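Local coordinates for protein 3-hydroxy-3-methylglutaryl-CoA lyase (Acinetobacter baumannii, PDB 6NDS) that belongs to the HMGL-like family of TIM-barrel enzymes and binds a zinc ion and coenzyme A, at residues E20-D25 against I40-Q45; R198-V203 against Y231-R236. All blocks are in the same frame, centred on the assembly; numbering follows the deposited sequence.

How the interactions relate
Both contacts belong to one TIM barrel but lie on opposite sides of the chain's centre, with their centres 28 Å apart and nearest atoms about 11 Å apart. Interaction 1 reaches the metal site and the coenzyme A pocket: Asp25 binds the zinc ion and Arg24 belongs to the pocket, while the side chain of Pro23 sits about 13 Å from coenzyme A. Interaction 2 sets a helix against the turn ending the next helix, on the outside of the barrel. The barrel strands tie the two together: Val200 and Ala235 rest on strand 212-216, which carries the zinc ligand His215, and strand 237-240, starting just after Arg236, pairs with strand 17-20, which leads into interaction 1.

Interaction 1: residues E20-D25 against I40-Q45; sequences EVSPRD and IDLINQ. With ZN (zinc ion), chain H.
Two residues before the zinc ligand Asp25, Pro23 on the first turn of helix 22-28 packs against Ile43 of helix 36-46. The closest pair is Pro23 CG and Ile43 CG1, 3.6 Å apart, and Pro23 CB also meets the methyl Ile43 CD1 at 3.9 Å. The CB of Ile43 does not aim at the proline; chi1 of -65° puts CG1 beside the backbone N, and this branch, with CD1 beyond it, lies obliquely across the proline ring. Leu42 comes near Ser22 more loosely, and Leu46 of the same helix lies against Pro23 as well.

In the TIM barrel this short helix follows strand 17-20, and its start is held by Glu20 at the strand's end. Glu20 OE2 takes Ser22 N at 2.9 Å and Ser22 OG at 2.6 Å, the two donors reaching it from opposite faces of the carboxylate plane. Leu242 N adds a third bond to OE2, and Thr260 holds OE1, so the buried carboxylate is well supplied with partners.

Two residues on from Pro23, the helix reaches the metal. Asp25 OD2 binds the zinc ion at 2.1 Å, and water 1, also on the metal, donates to Asp25 OD1 at 2.7 Å; His215 and His217 are further ligands. Arg24, bent at chi2 and chi3, folds its guanidinium back so that one face lies over Asp25 CB. Arg24 NH2 is 3.4 Å from Asp25 OD2, an attraction of charges without a directed N-H, while Arg24 NE pairs with Glu55.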
ATOM      1  N   GLU A  20       0.207 -18.933  -0.694  1.00 14.95           N
ATOM      2  CA  GLU A  20      -0.488 -18.419  -1.872  1.00 15.40           C
ATOM      3  C   GLU A  20      -1.960 -18.811  -1.830  1.00 17.87           C
ATOM      4  O   GLU A  20      -2.286 -19.986  -1.612  1.00 20.85           O
ATOM      5  CB  GLU A  20       0.176 -18.950  -3.149  1.00 18.76           C
ATOM      6  CG  GLU A  20      -0.544 -18.549  -4.455  1.00 22.84           C
ATOM      7  CD  GLU A  20      -0.604 -17.041  -4.678  1.00 24.49           C
ATOM      8  OE1 GLU A  20       0.380 -16.325  -4.359  1.00 19.93           O
ATOM      9  OE2 GLU A  20      -1.653 -16.561  -5.169  1.00 21.70           O
ATOM     10  N   VAL A  21      -2.850 -17.825  -2.015  1.00 15.95           N
ATOM     11  CA  VAL A  21      -4.290 -18.106  -1.957  1.00 14.12           C
ATOM     12  C   VAL A  21      -5.049 -17.633  -3.196  1.00 18.74           C
ATOM     13  O   VAL A  21      -6.288 -17.641  -3.202  1.00 17.23           O
ATOM     14  CB  VAL A  21      -4.930 -17.502  -0.686  1.00 16.53           C
ATOM     15  CG1 VAL A  21      -4.232 -18.028   0.590  1.00 20.56           C
ATOM     16  CG2 VAL A  21      -4.924 -15.963  -0.726  1.00 19.90           C
ATOM     17  N   SER A  22      -4.357 -17.229  -4.263  1.00 17.72           N
ATOM     18  CA  SER A  22      -5.113 -16.760  -5.424  1.00 18.20           C
ATOM     19  C   SER A  22      -6.063 -17.800  -6.027  1.00 18.90           C
ATOM     20  O   SER A  22      -7.115 -17.376  -6.534  1.00 18.64           O
ATOM     21  CB  SER A  22      -4.198 -16.213  -6.534  1.00 21.19           C
ATOM     22  OG  SER A  22      -3.372 -17.213  -7.057  1.00 20.51           O
ATOM     23  N   PRO A  23      -5.789 -19.108  -6.027  1.00 17.96           N
ATOM     24  CA  PRO A  23      -6.752 -20.033  -6.643  1.00 16.08           C
ATOM     25  C   PRO A  23      -8.051 -20.129  -5.890  1.00 22.95           C
ATOM     26  O   PRO A  23      -9.027 -20.628  -6.455  1.00 21.41           O
ATOM     27  CB  PRO A  23      -6.015 -21.378  -6.643  1.00 18.74           C
ATOM     28  CG  PRO A  23      -4.533 -21.005  -6.564  1.00 18.83           C
ATOM     29  CD  PRO A  23      -4.549 -19.812  -5.643  1.00 15.63           C
ATOM     30  N   ARG A  24      -8.086 -19.697  -4.628  1.00 17.75           N
ATOM     31  CA  ARG A  24      -9.294 -19.764  -3.813  1.00 18.69           C
ATOM     32  C   ARG A  24      -9.823 -18.347  -3.571  1.00 17.05           C
ATOM     33  O   ARG A  24     -10.844 -17.965  -4.149  1.00 18.29           O
ATOM     34  CB  ARG A  24      -8.987 -20.496  -2.503  1.00 19.81           C
ATOM     35  CG  ARG A  24     -10.213 -20.950  -1.684  1.00 19.65           C
ATOM     36  CD  ARG A  24     -10.891 -19.797  -0.939  1.00 20.83           C
ATOM     37  NE  ARG A  24     -10.018 -19.194   0.075  1.00 22.81           N
ATOM     38  CZ  ARG A  24     -10.336 -18.110   0.774  1.00 24.61           C
ATOM     39  NH1 ARG A  24     -11.505 -17.510   0.573  1.00 25.80           N
ATOM     40  NH2 ARG A  24      -9.497 -17.635   1.686  1.00 28.43           N
ATOM     41  N   ASP A  25      -9.139 -17.553  -2.740  1.00 19.69           N
ATOM     42  CA  ASP A  25      -9.620 -16.205  -2.453  1.00 16.88           C
ATOM     43  C   ASP A  25      -9.647 -15.364  -3.718  1.00 17.50           C
ATOM     44  O   ASP A  25     -10.572 -14.572  -3.930  1.00 21.69           O
ATOM     45  CB  ASP A  25      -8.724 -15.561  -1.392  1.00 22.02           C
ATOM     46  CG  ASP A  25      -9.472 -14.613  -0.488  1.00 25.98           C
ATOM     47  OD1 ASP A  25     -10.530 -14.061  -0.885  1.00 27.31           O
ATOM     48  OD2 ASP A  25      -8.997 -14.406   0.647  1.00 21.80           O
ATOM     49  N   ILE A  40      -6.165 -25.460 -13.044  1.00 18.07           N
ATOM     50  CA  ILE A  40      -5.115 -26.451 -12.828  1.00 16.78           C
ATOM     51  C   ILE A  40      -3.775 -25.914 -13.310  1.00 20.90           C
ATOM     52  O   ILE A  40      -2.759 -26.014 -12.608  1.00 20.83           O
ATOM     53  CB  ILE A  40      -5.486 -27.777 -13.522  1.00 18.84           C
ATOM     54  CG1 ILE A  40      -6.626 -28.463 -12.759  1.00 20.22           C
ATOM     55  CG2 ILE A  40      -4.283 -28.680 -13.616  1.00 21.26           C
ATOM     56  CD1 ILE A  40      -7.326 -29.528 -13.537  1.00 21.92           C
ATOM     57  N   ASP A  41      -3.761 -25.282 -14.488  1.00 19.00           N
ATOM     58  CA  ASP A  41      -2.521 -24.717 -15.026  0.56 20.06           C
ATOM     59  C   ASP A  41      -1.953 -23.645 -14.106  1.00 20.33           C
ATOM     60  O   ASP A  41      -0.735 -23.566 -13.900  1.00 19.97           O
ATOM     61  CB  ASP A  41      -2.771 -24.118 -16.414  0.56 21.44           C
ATOM     62  CG  ASP A  41      -2.831 -25.162 -17.508  0.56 26.45           C
ATOM     63  OD1 ASP A  41      -2.537 -26.345 -17.241  0.56 28.77           O
ATOM     64  OD2 ASP A  41      -3.173 -24.790 -18.651  0.56 30.65           O
ATOM     65  N   LEU A  42      -2.825 -22.778 -13.583  1.00 18.97           N
ATOM     66  CA  LEU A  42      -2.386 -21.704 -12.694  1.00 19.39           C
ATOM     67  C   LEU A  42      -1.739 -22.272 -11.438  1.00 18.82           C
ATOM     68  O   LEU A  42      -0.650 -21.841 -11.036  1.00 18.86           O
ATOM     69  CB  LEU A  42      -3.572 -20.812 -12.329  1.00 18.71           C
ATOM     70  CG  LEU A  42      -3.286 -19.755 -11.253  1.00 22.76           C
ATOM     71  CD1 LEU A  42      -2.286 -18.726 -11.752  1.00 24.78           C
ATOM     72  CD2 LEU A  42      -4.594 -19.097 -10.796  1.00 26.80           C
ATOM     73  N   ILE A  43      -2.381 -23.269 -10.827  1.00 16.56           N
ATOM     74  CA  ILE A  43      -1.809 -23.887  -9.633  1.00 17.13           C
ATOM     75  C   ILE A  43      -0.498 -24.589  -9.968  1.00 20.94           C
ATOM     76  O   ILE A  43       0.473 -24.493  -9.210  1.00 18.88           O
ATOM     77  CB  ILE A  43      -2.836 -24.836  -8.991  1.00 16.30           C
ATOM     78  CG1 ILE A  43      -4.041 -24.022  -8.494  1.00 16.94           C
ATOM     79  CG2 ILE A  43      -2.193 -25.654  -7.856  1.00 18.16           C
ATOM     80  CD1 ILE A  43      -5.297 -24.855  -8.298  1.00 18.18           C
ATOM     81  N   ASN A  44      -0.439 -25.285 -11.116  1.00 16.96           N
ATOM     82  CA  ASN A  44       0.813 -25.932 -11.514  1.00 17.75           C
ATOM     83  C   ASN A  44       1.933 -24.905 -11.654  1.00 20.93           C
ATOM     84  O   ASN A  44       3.079 -25.181 -11.288  1.00 22.40           O
ATOM     85  CB  ASN A  44       0.642 -26.700 -12.822  1.00 18.30           C
ATOM     86  CG  ASN A  44      -0.136 -27.987 -12.650  1.00 20.89           C
ATOM     87  OD1 ASN A  44      -0.367 -28.445 -11.529  1.00 21.44           O
ATOM     88  ND2 ASN A  44      -0.534 -28.592 -13.765  1.00 22.27           N
ATOM     89  N   GLN A  45       1.621 -23.709 -12.175  1.00 18.52           N
ATOM     90  CA  GLN A  45       2.655 -22.675 -12.282  1.00 18.36           C
ATOM     91  C   GLN A  45       3.026 -22.133 -10.903  1.00 16.92           C
ATOM     92  O   GLN A  45       4.211 -21.939 -10.604  1.00 19.44           O
ATOM     93  CB  GLN A  45       2.181 -21.534 -13.186  1.00 20.03           C
ATOM     94  CG  GLN A  45       2.135 -21.899 -14.659  1.00 24.50           C
ATOM     95  CD  GLN A  45       3.521 -22.181 -15.184  1.00 41.42           C
ATOM     96  OE1 GLN A  45       3.792 -23.265 -15.693  1.00 54.15           O
ATOM     97  NE2 GLN A  45       4.420 -21.207 -15.038  1.00 42.97           N
TER
HETATM   98 ZN    ZN H 507      -9.689 -13.573   2.422  1.00 25.69          ZN
HETATM   99  O   HOH W   1     -11.655 -13.292   1.440  1.00 25.41           O

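Interaction 2: residues R198-V203 against Y231-R236; sequences RIVSHV and YEVGAR. With ACT (acetate ion), chain E; ACT (acetate ion), chain D.
Val200 and Val233 cross each other at an angle where, on the outside of the TIM barrel, helix 193-203 meets the turn that follows helix 223-232, beside strand 212-216. With chi1 at 169°, Val200 CG1 stands anti to its own nitrogen and touches two partners: it meets Val233 CG2 at 3.7 Å and Ala235 CB at 3.9 Å. Val233 offers CG2 from between its backbone N and carbonyl carbon. On the barrel strand 212-216, Leu214 touches both Val200 and Ala235.

Toward solvent, Ser201 sets its OG alongside Val233, 3.6 Å from CB. The touch is van der Waals only; the polar partner of OG is Lys197 O, one turn back in its own helix.

Val233 and Ala235 both face the helix, on either side of Gly234 in the sequence. Gly234, at positive phi, is the C-prime residue of a Schellman motif that ends helix 223-232, and its N is bonded to Tyr231 O, an acceptor it shares with Arg236 NH1. Arg236 folds back over Tyr231, its NH1 lying 3.3 Å above the ring plane toward the rim. That nitrogen bridges two carbonyls: Arg236 NH1 reaches Tyr231 O at 2.9 Å on a lone pair in the carbonyl plane, and Ala235 O at 2.9 Å from 54° above the plane.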
ATOM      1  N   ARG A 198      -0.977  -5.508  18.801  1.00 21.85           N
ATOM      2  CA  ARG A 198      -1.609  -5.926  20.047  1.00 25.56           C
ATOM      3  C   ARG A 198      -2.206  -7.324  19.924  1.00 25.42           C
ATOM      4  O   ARG A 198      -1.989  -8.182  20.791  1.00 26.63           O
ATOM      5  CB  ARG A 198      -2.679  -4.911  20.450  1.00 28.63           C
ATOM      6  CG  ARG A 198      -3.520  -5.333  21.637  1.00 33.33           C
ATOM      7  CD  ARG A 198      -4.454  -4.210  22.083  1.00 33.41           C
ATOM      8  NE  ARG A 198      -5.465  -3.877  21.077  1.00 32.23           N
ATOM      9  CZ  ARG A 198      -5.435  -2.787  20.307  1.00 34.99           C
ATOM     10  NH1 ARG A 198      -4.438  -1.913  20.414  1.00 33.82           N
ATOM     11  NH2 ARG A 198      -6.407  -2.565  19.437  1.00 30.06           N
ATOM     12  N   ILE A 199      -2.955  -7.574  18.848  1.00 21.75           N
ATOM     13  CA  ILE A 199      -3.623  -8.863  18.697  1.00 23.81           C
ATOM     14  C   ILE A 199      -2.603  -9.967  18.440  1.00 23.61           C
ATOM     15  O   ILE A 199      -2.681 -11.049  19.039  1.00 24.54           O
ATOM     16  CB  ILE A 199      -4.686  -8.799  17.583  1.00 24.03           C
ATOM     17  CG1 ILE A 199      -5.886  -7.949  18.035  1.00 26.79           C
ATOM     18  CG2 ILE A 199      -5.139 -10.212  17.208  1.00 27.14           C
ATOM     19  CD1 ILE A 199      -6.963  -7.726  16.949  1.00 25.25           C
ATOM     20  N   VAL A 200      -1.631  -9.717  17.558  1.00 21.57           N
ATOM     21  CA  VAL A 200      -0.656 -10.753  17.235  1.00 21.75           C
ATOM     22  C   VAL A 200       0.216 -11.075  18.446  1.00 26.03           C
ATOM     23  O   VAL A 200       0.520 -12.246  18.709  1.00 24.76           O
ATOM     24  CB  VAL A 200       0.192 -10.342  16.021  1.00 19.87           C
ATOM     25  CG1 VAL A 200       1.374 -11.290  15.860  1.00 23.52           C
ATOM     26  CG2 VAL A 200      -0.665 -10.335  14.747  1.00 24.16           C
ATOM     27  N   SER A 201       0.658 -10.049  19.185  1.00 24.89           N
ATOM     28  CA  SER A 201       1.431 -10.312  20.398  1.00 25.34           C
ATOM     29  C   SER A 201       0.664 -11.219  21.340  1.00 27.04           C
ATOM     30  O   SER A 201       1.235 -12.150  21.919  1.00 28.02           O
ATOM     31  CB  SER A 201       1.798  -9.006  21.106  1.00 31.05           C
ATOM     32  OG  SER A 201       2.640  -8.214  20.287  1.00 36.84           O
ATOM     33  N   HIS A 202      -0.636 -10.977  21.499  1.00 24.82           N
ATOM     34  CA  HIS A 202      -1.395 -11.781  22.449  1.00 30.66           C
ATOM     35  C   HIS A 202      -1.576 -13.205  21.937  1.00 31.85           C
ATOM     36  O   HIS A 202      -1.418 -14.166  22.700  1.00 29.13           O
ATOM     37  CB  HIS A 202      -2.746 -11.133  22.739  1.00 31.04           C
ATOM     38  CG  HIS A 202      -3.571 -11.893  23.733  1.00 42.17           C
ATOM     39  ND1 HIS A 202      -3.383 -11.787  25.094  1.00 51.90           N
ATOM     40  CD2 HIS A 202      -4.566 -12.794  23.562  1.00 49.32           C
ATOM     41  CE1 HIS A 202      -4.241 -12.573  25.719  1.00 49.11           C
ATOM     42  NE2 HIS A 202      -4.972 -13.194  24.813  1.00 48.49           N
ATOM     43  N   VAL A 203      -1.892 -13.365  20.650  1.00 27.30           N
ATOM     44  CA  VAL A 203      -2.099 -14.713  20.138  1.00 28.48           C
ATOM     45  C   VAL A 203      -0.795 -15.502  20.169  1.00 32.17           C
ATOM     46  O   VAL A 203      -0.804 -16.710  20.432  1.00 30.59           O
ATOM     47  CB  VAL A 203      -2.731 -14.670  18.731  1.00 30.82           C
ATOM     48  CG1 VAL A 203      -2.825 -16.057  18.151  1.00 28.36           C
ATOM     49  CG2 VAL A 203      -4.122 -14.069  18.813  1.00 34.91           C
ATOM     50  N   TYR A 231       5.141  -8.821  11.510  1.00 18.88           N
ATOM     51  CA  TYR A 231       6.488  -9.395  11.496  1.00 19.06           C
ATOM     52  C   TYR A 231       7.339  -8.844  12.634  1.00 19.73           C
ATOM     53  O   TYR A 231       8.108  -9.586  13.268  1.00 21.63           O
ATOM     54  CB  TYR A 231       7.153  -9.109  10.147  1.00 18.57           C
ATOM     55  CG  TYR A 231       8.516  -9.765   9.980  1.00 18.10           C
ATOM     56  CD1 TYR A 231       8.638 -11.027   9.425  1.00 18.66           C
ATOM     57  CD2 TYR A 231       9.670  -9.111  10.385  1.00 22.13           C
ATOM     58  CE1 TYR A 231       9.884 -11.622   9.268  1.00 19.95           C
ATOM     59  CE2 TYR A 231      10.911  -9.699  10.243  1.00 22.85           C
ATOM     60  CZ  TYR A 231      11.013 -10.950   9.685  1.00 21.12           C
ATOM     61  OH  TYR A 231      12.264 -11.523   9.551  1.00 21.88           O
ATOM     62  N   GLU A 232       7.214  -7.542  12.914  1.00 20.41           N
ATOM     63  CA  GLU A 232       8.016  -6.909  13.955  1.00 24.34           C
ATOM     64  C   GLU A 232       7.737  -7.475  15.346  1.00 25.57           C
ATOM     65  O   GLU A 232       8.615  -7.397  16.214  1.00 31.18           O
ATOM     66  CB  GLU A 232       7.798  -5.385  13.922  1.00 22.36           C
ATOM     67  CG  GLU A 232       8.421  -4.717  12.673  1.00 24.67           C
ATOM     68  CD  GLU A 232       8.061  -3.242  12.498  1.00 37.22           C
ATOM     69  OE1 GLU A 232       7.165  -2.738  13.211  1.00 37.17           O
ATOM     70  OE2 GLU A 232       8.682  -2.584  11.628  1.00 40.52           O
ATOM     71  N   VAL A 233       6.562  -8.063  15.585  1.00 20.69           N
ATOM     72  CA  VAL A 233       6.261  -8.680  16.874  1.00 23.94           C
ATOM     73  C   VAL A 233       6.305 -10.208  16.808  1.00 23.17           C
ATOM     74  O   VAL A 233       5.868 -10.872  17.751  1.00 25.84           O
ATOM     75  CB  VAL A 233       4.920  -8.185  17.450  1.00 29.33           C
ATOM     76  CG1 VAL A 233       4.993  -6.688  17.762  1.00 28.75           C
ATOM     77  CG2 VAL A 233       3.756  -8.484  16.510  1.00 28.70           C
ATOM     78  N   GLY A 234       6.843 -10.778  15.728  1.00 23.06           N
ATOM     79  CA  GLY A 234       7.184 -12.190  15.683  1.00 23.60           C
ATOM     80  C   GLY A 234       6.407 -13.056  14.709  1.00 21.94           C
ATOM     81  O   GLY A 234       6.745 -14.235  14.564  1.00 21.77           O
ATOM     82  N   ALA A 235       5.392 -12.531  14.025  1.00 19.99           N
ATOM     83  CA  ALA A 235       4.641 -13.356  13.092  1.00 18.77           C
ATOM     84  C   ALA A 235       5.459 -13.612  11.831  1.00 17.90           C
ATOM     85  O   ALA A 235       6.254 -12.768  11.400  1.00 18.81           O
ATOM     86  CB  ALA A 235       3.322 -12.683  12.719  1.00 20.90           C
ATOM     87  N   ARG A 236       5.270 -14.797  11.245  1.00 18.72           N
ATOM     88  CA  ARG A 236       6.084 -15.205  10.103  1.00 18.21           C
ATOM     89  C   ARG A 236       5.313 -15.785   8.925  1.00 17.93           C
ATOM     90  O   ARG A 236       5.854 -15.781   7.812  1.00 20.99           O
ATOM     91  CB  ARG A 236       7.148 -16.229  10.545  1.00 19.49           C
ATOM     92  CG  ARG A 236       8.152 -15.672  11.558  1.00 22.07           C
ATOM     93  CD  ARG A 236       9.055 -14.640  10.887  1.00 20.19           C
ATOM     94  NE  ARG A 236      10.118 -14.129  11.755  1.00 19.98           N
ATOM     95  CZ  ARG A 236      10.022 -13.023  12.496  1.00 20.81           C
ATOM     96  NH1 ARG A 236       8.891 -12.321  12.505  1.00 19.78           N
ATOM     97  NH2 ARG A 236      11.053 -12.612  13.233  1.00 22.64           N
TER
HETATM   98  C   ACT E 504      -5.623   0.909  18.133  1.00 57.15           C
HETATM   99  O   ACT E 504      -6.429   0.180  17.488  1.00 50.71           O
HETATM  100  OXT ACT E 504      -5.293   0.843  19.352  1.00 58.22           O
HETATM  101  CH3 ACT E 504      -4.930   2.051  17.332  1.00 47.53           C
HETATM  102  C   ACT D 503      15.601  -9.398   8.758  1.00 60.21           C
HETATM  103  O   ACT D 503      14.791  -9.944   9.561  1.00 58.83           O
HETATM  104  OXT ACT D 503      15.678  -8.182   8.412  1.00 68.11           O
HETATM  105  CH3 ACT D 503      16.655 -10.341   8.100  1.00 50.65           C